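Local structure of levoglucosan dehydrogenase (Pseudarthrobacter phenanthrenivorans, 6A3F) at residues B[151-156]-B[353-358]; B[158-163]-B[339-344]; B[292-297]-B[309-314]. The protein catalyses the NAD(+)-dependent oxidation of levoglucosan to 3-dehydrolevoglucosan, working as a homotetramer of the Gfo/Idh/MocA family. One frame throughout, in Å; residues are numbered along the deposited sequence.

Contact 1 (B[151-156]-B[353-358]); sequences FNYRRT and IGYGET
The backbones of Arg155 and Thr358 come nearest, 5.4 Å between their CA atoms, just after the 3-10 segment 152-154 and beside the first turn of helix 355-371. One direct hydrogen bond joins the two sides: ND2 of Asn152 donates to OG1 of Thr358 at 2.8 Å. It is nearly straight, with an angle of 167° at the hydrogen, and OG1 lies within a few degrees of the amide plane. The same hydroxyl donates to Tyr355 O at 2.7 Å, so donor and acceptor roles of Thr358 are both fixed. The amide is brought to this position by a chi1 of 63°, which sets CG of Asn152 between its backbone N and carbonyl carbon. The other end of the amide reaches the helix through a water, which donates to Asn152 OD1 at 2.7 Å and also bonds Tyr355 OH. Since the hydroxyl hydrogen of Thr358 is spent on Tyr355 O, OG1 must accept from the NH2 end, and with the water donating to OD1 this settles the flip of the amide.

ND2 of Asn152 also stands over the centre of one face of the Tyr153 ring, 3.9 Å above its plane. Tyr153 in turn brings its OH to the edge of the Tyr355 ring, 3.5 Å from CE1; the two rings are oblique, with planes at 73°. Further along, Thr156 OG1 bonds Tyr153 O at 2.9 Å and touches Thr358 CG2. Leu351 of the second subunit packs on both tyrosines. Asn152 and Tyr355 bind NADH and Tyr153 binds levoglucosan, so this buried contact belongs to the active-site cleft of a Gfo/Idh/MocA dehydrogenase, just beyond the last parallel strand, 147-149, of its Rossmann domain.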
loop_
_atom_site.group_PDB
_atom_site.type_symbol
_atom_site.label_atom_id
_atom_site.label_comp_id
_atom_site.label_asym_id
_atom_site.label_seq_id
_atom_site.Cartn_x
_atom_site.Cartn_y
_atom_site.Cartn_z
ATOM N N PHE B 151 27.836 0.441 -6.470
ATOM C CA PHE B 151 26.515 1.049 -6.196
ATOM C C PHE B 151 25.451 0.174 -6.916
ATOM O O PHE B 151 24.824 0.539 -7.935
ATOM C CB PHE B 151 26.487 2.528 -6.601
ATOM C CG PHE B 151 27.317 3.442 -5.741
ATOM C CD1 PHE B 151 27.153 3.463 -4.362
ATOM C CD2 PHE B 151 28.301 4.245 -6.310
ATOM C CE1 PHE B 151 27.915 4.304 -3.567
ATOM C CE2 PHE B 151 29.071 5.080 -5.511
ATOM C CZ PHE B 151 28.892 5.085 -4.143
ATOM N N ASN B 152 25.286 -1.024 -6.394
ATOM C CA ASN B 152 24.560 -2.090 -7.057
ATOM C C ASN B 152 23.058 -1.745 -7.163
ATOM O O ASN B 152 22.373 -2.262 -8.080
ATOM C CB ASN B 152 24.777 -3.414 -6.346
ATOM C CG ASN B 152 24.238 -3.378 -4.943
ATOM O OD1 ASN B 152 24.800 -2.651 -4.127
ATOM N ND2 ASN B 152 23.109 -4.059 -4.702
ATOM N N TYR B 153 22.540 -0.904 -6.256
ATOM C CA TYR B 153 21.127 -0.661 -6.203
ATOM C C TYR B 153 20.663 0.136 -7.414
ATOM O O TYR B 153 19.479 0.055 -7.760
ATOM C CB TYR B 153 20.700 0.047 -4.923
ATOM C CG TYR B 153 20.812 -0.789 -3.682
ATOM C CD1 TYR B 153 20.033 -1.921 -3.502
ATOM C CD2 TYR B 153 21.759 -0.469 -2.707
ATOM C CE1 TYR B 153 20.137 -2.676 -2.352
ATOM C CE2 TYR B 153 21.886 -1.234 -1.559
ATOM C CZ TYR B 153 21.040 -2.318 -1.366
ATOM O OH TYR B 153 21.117 -3.083 -0.229
ATOM N N ARG B 154 21.553 0.831 -8.120
ATOM C CA ARG B 154 21.081 1.522 -9.326
ATOM C C ARG B 154 20.755 0.525 -10.454
ATOM O O ARG B 154 20.126 0.953 -11.436
ATOM C CB ARG B 154 22.077 2.597 -9.763
ATOM C CG ARG B 154 23.308 2.057 -10.470
ATOM C CD ARG B 154 23.850 2.905 -11.618
ATOM N NE ARG B 154 24.532 4.130 -11.181
ATOM C CZ ARG B 154 25.257 4.917 -11.985
ATOM N NH1 ARG B 154 25.397 4.601 -13.259
ATOM N NH2 ARG B 154 25.801 6.032 -11.530
ATOM N N ARG B 155 21.160 -0.746 -10.345
ATOM C CA ARG B 155 20.877 -1.753 -11.315
ATOM C C ARG B 155 19.652 -2.589 -10.876
ATOM O O ARG B 155 19.390 -3.633 -11.456
ATOM C CB ARG B 155 22.114 -2.618 -11.597
ATOM C CG ARG B 155 23.070 -1.934 -12.578
ATOM C CD ARG B 155 24.410 -2.599 -12.763
ATOM N NE ARG B 155 25.039 -2.104 -13.986
ATOM C CZ ARG B 155 25.732 -0.979 -14.126
ATOM N NH1 ARG B 155 25.946 -0.168 -13.101
ATOM N NH2 ARG B 155 26.229 -0.685 -15.326
ATOM N N THR B 156 18.907 -2.164 -9.857
ATOM C CA THR B 156 17.544 -2.644 -9.677
ATOM C C THR B 156 16.756 -2.294 -10.954
ATOM O O THR B 156 16.751 -1.134 -11.358
ATOM C CB THR B 156 16.847 -2.012 -8.469
ATOM O OG1 THR B 156 17.613 -2.098 -7.253
ATOM C CG2 THR B 156 15.478 -2.612 -8.206
ATOM N N ILE B 353 12.431 -10.139 -7.893
ATOM C CA ILE B 353 13.799 -9.600 -7.864
ATOM C C ILE B 353 14.210 -9.480 -6.382
ATOM O O ILE B 353 13.512 -8.876 -5.611
ATOM C CB ILE B 353 13.836 -8.227 -8.557
ATOM C CG1 ILE B 353 13.393 -8.271 -10.030
ATOM C CG2 ILE B 353 15.194 -7.569 -8.386
ATOM C CD1 ILE B 353 14.255 -9.134 -10.919
ATOM N N GLY B 354 15.348 -10.063 -6.030
ATOM C CA GLY B 354 16.037 -9.822 -4.762
ATOM C C GLY B 354 17.398 -9.150 -4.957
ATOM O O GLY B 354 17.766 -8.611 -6.027
ATOM N N TYR B 355 18.165 -9.140 -3.887
ATOM C CA TYR B 355 19.431 -8.443 -3.870
ATOM C C TYR B 355 20.379 -9.042 -4.912
ATOM O O TYR B 355 21.132 -8.335 -5.512
ATOM C CB TYR B 355 20.070 -8.589 -2.487
ATOM C CG TYR B 355 21.372 -7.839 -2.295
ATOM C CD1 TYR B 355 21.381 -6.490 -1.959
ATOM C CD2 TYR B 355 22.591 -8.472 -2.479
ATOM C CE1 TYR B 355 22.576 -5.800 -1.850
ATOM C CE2 TYR B 355 23.794 -7.795 -2.346
ATOM C CZ TYR B 355 23.791 -6.454 -2.012
ATOM O OH TYR B 355 24.993 -5.819 -1.819
ATOM N N GLY B 356 20.353 -10.359 -5.035
ATOM C CA GLY B 356 21.262 -11.090 -5.884
ATOM C C GLY B 356 21.186 -10.632 -7.328
ATOM O O GLY B 356 22.232 -10.484 -7.981
ATOM N N GLU B 357 19.965 -10.394 -7.830
ATOM C CA GLU B 357 19.818 -9.984 -9.249
ATOM C C GLU B 357 20.556 -8.660 -9.507
ATOM O O GLU B 357 21.102 -8.500 -10.599
ATOM C CB GLU B 357 18.341 -9.892 -9.664
ATOM C CG GLU B 357 17.713 -11.263 -9.821
ATOM C CD GLU B 357 17.058 -11.854 -8.572
ATOM O OE1 GLU B 357 17.403 -11.447 -7.444
ATOM O OE2 GLU B 357 16.167 -12.699 -8.716
ATOM N N THR B 358 20.607 -7.755 -8.534
ATOM C CA THR B 358 21.321 -6.495 -8.739
ATOM C C THR B 358 22.815 -6.781 -8.931
ATOM O O THR B 358 23.477 -6.206 -9.797
ATOM C CB THR B 358 21.090 -5.488 -7.609
ATOM O OG1 THR B 358 21.791 -5.851 -6.407
ATOM C CG2 THR B 358 19.611 -5.305 -7.360
HETATM O O HOH W 1 25.096 -3.205 -1.521
#

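Contact 2 (B[158-163]-B[339-344]); sequences AVALAK and HPYGEG
Ala160 puts its methyl group against two residues of the 339-344 turn at once, with CB 3.6 Å from Tyr341 CE2 and 3.7 Å from Pro340 CB. The methyl approaches the tyrosine ring obliquely. One helical residue on, Leu161 covers the other end of the proline: its CD1 lies 3.9 Å from Pro340 CD, and the two side chains cross at about a right angle. Pro340 CG meanwhile sits 3.8 Å from the backbone N of Leu161, so the pyrrolidine packs against main chain as well as side chains. The turn itself is a type II beta turn from His339 to Gly342, closed by Gly342 N to His339 O at 2.9 Å; Pro340 and Tyr341 are its two central residues, and the turn thereby presents both to helix 157-167. Leu161, with CG anti to the backbone N (chi1 179°), sends both methyls to His339. CD1 meets the imidazole edge in its plane, whereas CD2 approaches CD2 of His339 obliquely at 3.7 Å. The imidazole ND1 is hydrogen-bonded to Gly336 N, and Val333 of strand 330-334 touches both His339 and Leu161. No hydrogen bond crosses between the two segments.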
loop_
_atom_site.group_PDB
_atom_site.type_symbol
_atom_site.label_atom_id
_atom_site.label_comp_id
_atom_site.label_asym_id
_atom_site.label_seq_id
_atom_site.Cartn_x
_atom_site.Cartn_y
_atom_site.Cartn_z
ATOM N N ALA B 158 13.769 -1.612 -11.661
ATOM C CA ALA B 158 12.878 -0.477 -11.466
ATOM C C ALA B 158 13.614 0.873 -11.545
ATOM O O ALA B 158 13.064 1.853 -12.000
ATOM C CB ALA B 158 12.191 -0.631 -10.142
ATOM N N VAL B 159 14.836 0.923 -11.028
ATOM C CA VAL B 159 15.627 2.134 -11.035
ATOM C C VAL B 159 16.128 2.444 -12.463
ATOM O O VAL B 159 16.044 3.608 -12.917
ATOM C CB VAL B 159 16.784 2.031 -10.024
ATOM C CG1 VAL B 159 17.674 3.289 -10.085
ATOM C CG2 VAL B 159 16.227 1.772 -8.627
ATOM N N ALA B 160 16.572 1.422 -13.179
ATOM C CA ALA B 160 16.930 1.580 -14.610
ATOM C C ALA B 160 15.691 1.958 -15.428
ATOM O O ALA B 160 15.817 2.673 -16.401
ATOM C CB ALA B 160 17.534 0.318 -15.134
ATOM N N LEU B 161 14.517 1.458 -15.062
ATOM C CA LEU B 161 13.251 1.868 -15.701
ATOM C C LEU B 161 12.984 3.362 -15.477
ATOM O O LEU B 161 12.514 4.079 -16.376
ATOM C CB LEU B 161 12.110 1.023 -15.119
ATOM C CG LEU B 161 10.723 1.353 -15.680
ATOM C CD1 LEU B 161 10.701 1.131 -17.191
ATOM C CD2 LEU B 161 9.663 0.468 -15.033
ATOM N N ALA B 162 13.187 3.844 -14.259
ATOM C CA ALA B 162 13.053 5.294 -13.955
ATOM C C ALA B 162 13.972 6.112 -14.879
ATOM O O ALA B 162 13.583 7.159 -15.457
ATOM C CB ALA B 162 13.409 5.562 -12.515
ATOM N N LYS B 163 15.185 5.617 -15.024
ATOM C CA LYS B 163 16.161 6.297 -15.918
ATOM C C LYS B 163 15.642 6.317 -17.361
ATOM O O LYS B 163 15.719 7.364 -18.046
ATOM C CB LYS B 163 17.519 5.608 -15.834
ATOM C CG LYS B 163 18.582 6.129 -16.787
ATOM C CD LYS B 163 19.007 7.533 -16.467
ATOM C CE LYS B 163 20.259 7.950 -17.224
ATOM N NZ LYS B 163 20.659 9.312 -16.830
ATOM N N HIS B 339 11.064 -4.434 -19.498
ATOM C CA HIS B 339 11.763 -3.382 -18.808
ATOM C C HIS B 339 13.268 -3.630 -18.839
ATOM O O HIS B 339 13.709 -4.704 -19.201
ATOM C CB HIS B 339 11.232 -3.244 -17.375
ATOM C CG HIS B 339 9.749 -3.222 -17.310
ATOM N ND1 HIS B 339 9.001 -4.392 -17.161
ATOM C CD2 HIS B 339 8.868 -2.205 -17.416
ATOM C CE1 HIS B 339 7.719 -4.073 -17.188
ATOM N NE2 HIS B 339 7.596 -2.748 -17.332
ATOM N N PRO B 340 14.026 -2.625 -18.464
ATOM C CA PRO B 340 15.490 -2.779 -18.585
ATOM C C PRO B 340 16.009 -4.013 -17.830
ATOM O O PRO B 340 15.525 -4.352 -16.726
ATOM C CB PRO B 340 16.063 -1.449 -18.078
ATOM C CG PRO B 340 14.952 -0.473 -18.354
ATOM C CD PRO B 340 13.682 -1.249 -18.052
ATOM N N TYR B 341 16.957 -4.677 -18.500
ATOM C CA TYR B 341 17.634 -5.927 -18.129
ATOM C C TYR B 341 16.670 -7.122 -18.172
ATOM O O TYR B 341 17.054 -8.233 -17.782
ATOM C CB TYR B 341 18.285 -5.854 -16.736
ATOM C CG TYR B 341 19.166 -4.658 -16.524
ATOM C CD1 TYR B 341 20.302 -4.461 -17.295
ATOM C CD2 TYR B 341 18.819 -3.690 -15.600
ATOM C CE1 TYR B 341 21.099 -3.335 -17.127
ATOM C CE2 TYR B 341 19.616 -2.572 -15.407
ATOM C CZ TYR B 341 20.758 -2.405 -16.163
ATOM O OH TYR B 341 21.512 -1.282 -15.945
ATOM N N GLY B 342 15.427 -6.927 -18.655
ATOM C CA GLY B 342 14.449 -7.990 -18.632
ATOM C C GLY B 342 14.888 -9.263 -19.316
ATOM O O GLY B 342 14.422 -10.350 -18.933
ATOM N N GLU B 343 15.713 -9.143 -20.376
ATOM C CA GLU B 343 16.165 -10.270 -21.192
ATOM C C GLU B 343 16.974 -11.250 -20.345
ATOM O O GLU B 343 17.073 -12.458 -20.670
ATOM C CB GLU B 343 16.976 -9.784 -22.409
ATOM C CG GLU B 343 18.373 -9.292 -22.085
ATOM C CD GLU B 343 18.482 -7.867 -21.572
ATOM O OE1 GLU B 343 17.421 -7.192 -21.403
ATOM O OE2 GLU B 343 19.644 -7.424 -21.352
ATOM N N GLY B 344 17.610 -10.738 -19.314
ATOM C CA GLY B 344 18.418 -11.617 -18.428
ATOM C C GLY B 344 17.642 -12.150 -17.229
ATOM O O GLY B 344 18.205 -12.951 -16.473
#

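Contact 3 (B[292-297]-B[309-314]); sequences NNYITF and NYERRD
A chi1 of -65° and an extended chain beyond CG carry the carboxylate of Glu311 to the backbone of Asn292 and Asn293, while in Asn309 a chi1 of 167° turns CG away from the backbone N and holds the amide against the Tyr294 ring. Glu311 OE2 accepts two N-H groups: Asn293 N at 2.9 Å on the anti side, in the straighter bond, and Asn292 N at 2.9 Å, nearly along the C-O axis. Two bonds on one oxygen would probably favour the ionised carboxylate. OE1 instead lies 3.5 Å from Tyr294 CD1, the same ring carbon that Asn309 OD1 approaches obliquely at 3.4 Å. That amide oxygen also takes the N-H of Glu311, closing an Asx turn. Thr296 CG2 lies over the centre of one face of the Tyr294 ring.

Between the main chains, Tyr310 N bonds Ile295 O at 2.9 Å, almost straight at 172°. Their side chains run side by side, Ile295 CB 3.7 Å from Tyr310 CB. Asn293 brings ND2 obliquely to the Tyr310 ring, 3.5 Å from CD2, its amide plane nearly perpendicular to the ring; the polar end is hydrogen-bonded to Tyr181 and substrate-binding Tyr153. Thr296 and Asn309, just before that Tyr310 bond, form a non-hydrogen-bonded antiparallel pair at one end of the pairing of strands 294-301 and 304-309 in the mixed sheet of the substrate-binding alpha/beta domain.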
loop_
_atom_site.group_PDB
_atom_site.type_symbol
_atom_site.label_atom_id
_atom_site.label_comp_id
_atom_site.label_asym_id
_atom_site.label_seq_id
_atom_site.Cartn_x
_atom_site.Cartn_y
_atom_site.Cartn_z
ATOM N N ASN B 292 13.853 -0.965 7.369
ATOM C CA ASN B 292 14.829 -2.018 7.244
ATOM C C ASN B 292 15.892 -1.695 6.186
ATOM O O ASN B 292 17.059 -1.659 6.505
ATOM C CB ASN B 292 14.118 -3.328 6.902
ATOM C CG ASN B 292 12.870 -3.491 7.730
ATOM O OD1 ASN B 292 11.734 -3.267 7.252
ATOM N ND2 ASN B 292 13.073 -3.861 8.977
ATOM N N ASN B 293 15.479 -1.547 4.908
ATOM C CA ASN B 293 16.359 -1.302 3.824
ATOM C C ASN B 293 15.626 -0.346 2.881
ATOM O O ASN B 293 15.432 -0.619 1.708
ATOM C CB ASN B 293 16.846 -2.574 3.143
ATOM C CG ASN B 293 18.172 -2.371 2.436
ATOM O OD1 ASN B 293 19.109 -1.801 3.010
ATOM N ND2 ASN B 293 18.287 -2.822 1.189
ATOM N N TYR B 294 15.133 0.710 3.495
ATOM C CA TYR B 294 14.168 1.619 2.906
ATOM C C TYR B 294 14.899 2.677 2.083
ATOM O O TYR B 294 15.073 3.822 2.535
ATOM C CB TYR B 294 13.302 2.222 4.004
ATOM C CG TYR B 294 12.068 2.969 3.587
ATOM C CD1 TYR B 294 10.996 2.330 2.961
ATOM C CD2 TYR B 294 11.958 4.327 3.835
ATOM C CE1 TYR B 294 9.862 3.026 2.607
ATOM C CE2 TYR B 294 10.816 5.039 3.505
ATOM C CZ TYR B 294 9.761 4.384 2.891
ATOM O OH TYR B 294 8.681 5.145 2.559
ATOM N N ILE B 295 15.284 2.264 0.883
ATOM C CA ILE B 295 15.892 3.146 -0.109
ATOM C C ILE B 295 14.776 3.711 -0.981
ATOM O O ILE B 295 14.036 2.928 -1.611
ATOM C CB ILE B 295 16.910 2.436 -0.990
ATOM C CG1 ILE B 295 17.765 1.442 -0.195
ATOM C CG2 ILE B 295 17.730 3.481 -1.754
ATOM C CD1 ILE B 295 18.677 0.618 -1.050
ATOM N N THR B 296 14.589 5.018 -0.970
ATOM C CA THR B 296 13.461 5.621 -1.726
ATOM C C THR B 296 13.940 6.789 -2.573
ATOM O O THR B 296 14.997 7.445 -2.271
ATOM C CB THR B 296 12.354 6.127 -0.793
ATOM O OG1 THR B 296 12.810 7.314 -0.133
ATOM C CG2 THR B 296 11.981 5.062 0.225
ATOM N N PHE B 297 13.173 7.067 -3.632
ATOM C CA PHE B 297 13.304 8.405 -4.202
ATOM C C PHE B 297 11.942 8.806 -4.734
ATOM O O PHE B 297 11.089 7.925 -5.036
ATOM C CB PHE B 297 14.392 8.461 -5.281
ATOM C CG PHE B 297 14.231 7.510 -6.438
ATOM C CD1 PHE B 297 13.336 7.785 -7.477
ATOM C CD2 PHE B 297 15.058 6.395 -6.542
ATOM C CE1 PHE B 297 13.234 6.917 -8.556
ATOM C CE2 PHE B 297 14.973 5.561 -7.650
ATOM C CZ PHE B 297 14.050 5.819 -8.639
ATOM N N ASN B 309 10.670 2.504 -3.981
ATOM C CA ASN B 309 10.882 1.953 -2.626
ATOM C C ASN B 309 11.535 0.570 -2.769
ATOM O O ASN B 309 10.894 -0.400 -3.198
ATOM C CB ASN B 309 9.586 1.880 -1.827
ATOM C CG ASN B 309 9.652 1.046 -0.561
ATOM O OD1 ASN B 309 10.751 0.792 -0.053
ATOM N ND2 ASN B 309 8.488 0.735 0.036
ATOM N N TYR B 310 12.822 0.479 -2.425
ATOM C CA TYR B 310 13.570 -0.754 -2.544
ATOM C C TYR B 310 12.984 -1.881 -1.661
ATOM O O TYR B 310 13.155 -3.055 -1.975
ATOM C CB TYR B 310 15.067 -0.582 -2.226
ATOM C CG TYR B 310 15.821 -1.854 -2.471
ATOM C CD1 TYR B 310 16.308 -2.159 -3.730
ATOM C CD2 TYR B 310 16.024 -2.777 -1.459
ATOM C CE1 TYR B 310 16.946 -3.358 -3.991
ATOM C CE2 TYR B 310 16.584 -4.015 -1.713
ATOM C CZ TYR B 310 17.084 -4.288 -2.974
ATOM O OH TYR B 310 17.698 -5.461 -3.212
ATOM N N GLU B 311 12.308 -1.583 -0.569
ATOM C CA GLU B 311 11.669 -2.673 0.205
ATOM C C GLU B 311 10.597 -3.392 -0.647
ATOM O O GLU B 311 10.199 -4.547 -0.312
ATOM C CB GLU B 311 11.060 -2.156 1.496
ATOM C CG GLU B 311 12.135 -1.631 2.453
ATOM C CD GLU B 311 11.716 -1.362 3.895
ATOM O OE1 GLU B 311 10.554 -1.000 4.104
ATOM O OE2 GLU B 311 12.577 -1.571 4.829
ATOM N N ARG B 312 10.103 -2.696 -1.685
ATOM C CA ARG B 312 9.207 -3.252 -2.712
ATOM C C ARG B 312 9.850 -3.070 -4.108
ATOM O O ARG B 312 9.285 -2.419 -5.035
ATOM C CB ARG B 312 7.867 -2.547 -2.599
ATOM C CG ARG B 312 7.036 -2.922 -1.385
ATOM C CD ARG B 312 5.802 -2.061 -1.251
ATOM N NE ARG B 312 5.083 -2.512 -0.055
ATOM C CZ ARG B 312 4.028 -1.892 0.441
ATOM N NH1 ARG B 312 3.730 -0.682 -0.011
ATOM N NH2 ARG B 312 3.288 -2.446 1.395
ATOM N N ARG B 313 11.018 -3.643 -4.256
ATOM C CA ARG B 313 11.910 -3.288 -5.381
ATOM C C ARG B 313 11.368 -3.722 -6.760
ATOM O O ARG B 313 11.826 -3.163 -7.756
ATOM C CB ARG B 313 13.300 -3.910 -5.220
ATOM C CG ARG B 313 13.381 -5.417 -5.373
ATOM C CD ARG B 313 14.534 -6.013 -4.611
ATOM N NE ARG B 313 14.261 -5.871 -3.193
ATOM C CZ ARG B 313 13.302 -6.552 -2.563
ATOM N NH1 ARG B 313 12.895 -7.718 -3.053
ATOM N NH2 ARG B 313 12.837 -6.092 -1.401
ATOM N N ASP B 314 10.440 -4.661 -6.805
ATOM C CA ASP B 314 9.833 -5.059 -8.064
ATOM C C ASP B 314 8.972 -3.990 -8.715
ATOM O O ASP B 314 8.628 -4.130 -9.911
ATOM C CB ASP B 314 8.970 -6.315 -7.899
ATOM C CG ASP B 314 9.789 -7.552 -7.506
ATOM O OD1 ASP B 314 10.427 -8.138 -8.391
ATOM O OD2 ASP B 314 9.747 -7.932 -6.298
#

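Contacts 1 and 3 meet at Tyr153 and Tyr310, whose rings pack edge-to-face; their centres are about 11 Å apart, and they share two probable hydrogen bonds, Ile353 N to Asp314 OD1 and Ile353 O to Arg313 NH1, both 2.9 Å. Contact 2, likewise about 11 Å from contact 1 between centres, adjoins segment 151-156 through Arg155 CG and Tyr341 OH at 3.8 Å. Contacts 2 and 3 are joined where Ala158 CB lies 3.5 Å from Arg313 O. Contact 1 holds ligand-binding residues; contact 3 borders the levoglucosan site, nearest side-chain atoms of Asn293 and levoglucosan-binding Gln183 being about 3 Å apart; contact 2 lies farther out, Ala160 about 11 Å from Tyr153 between nearest side-chain atoms.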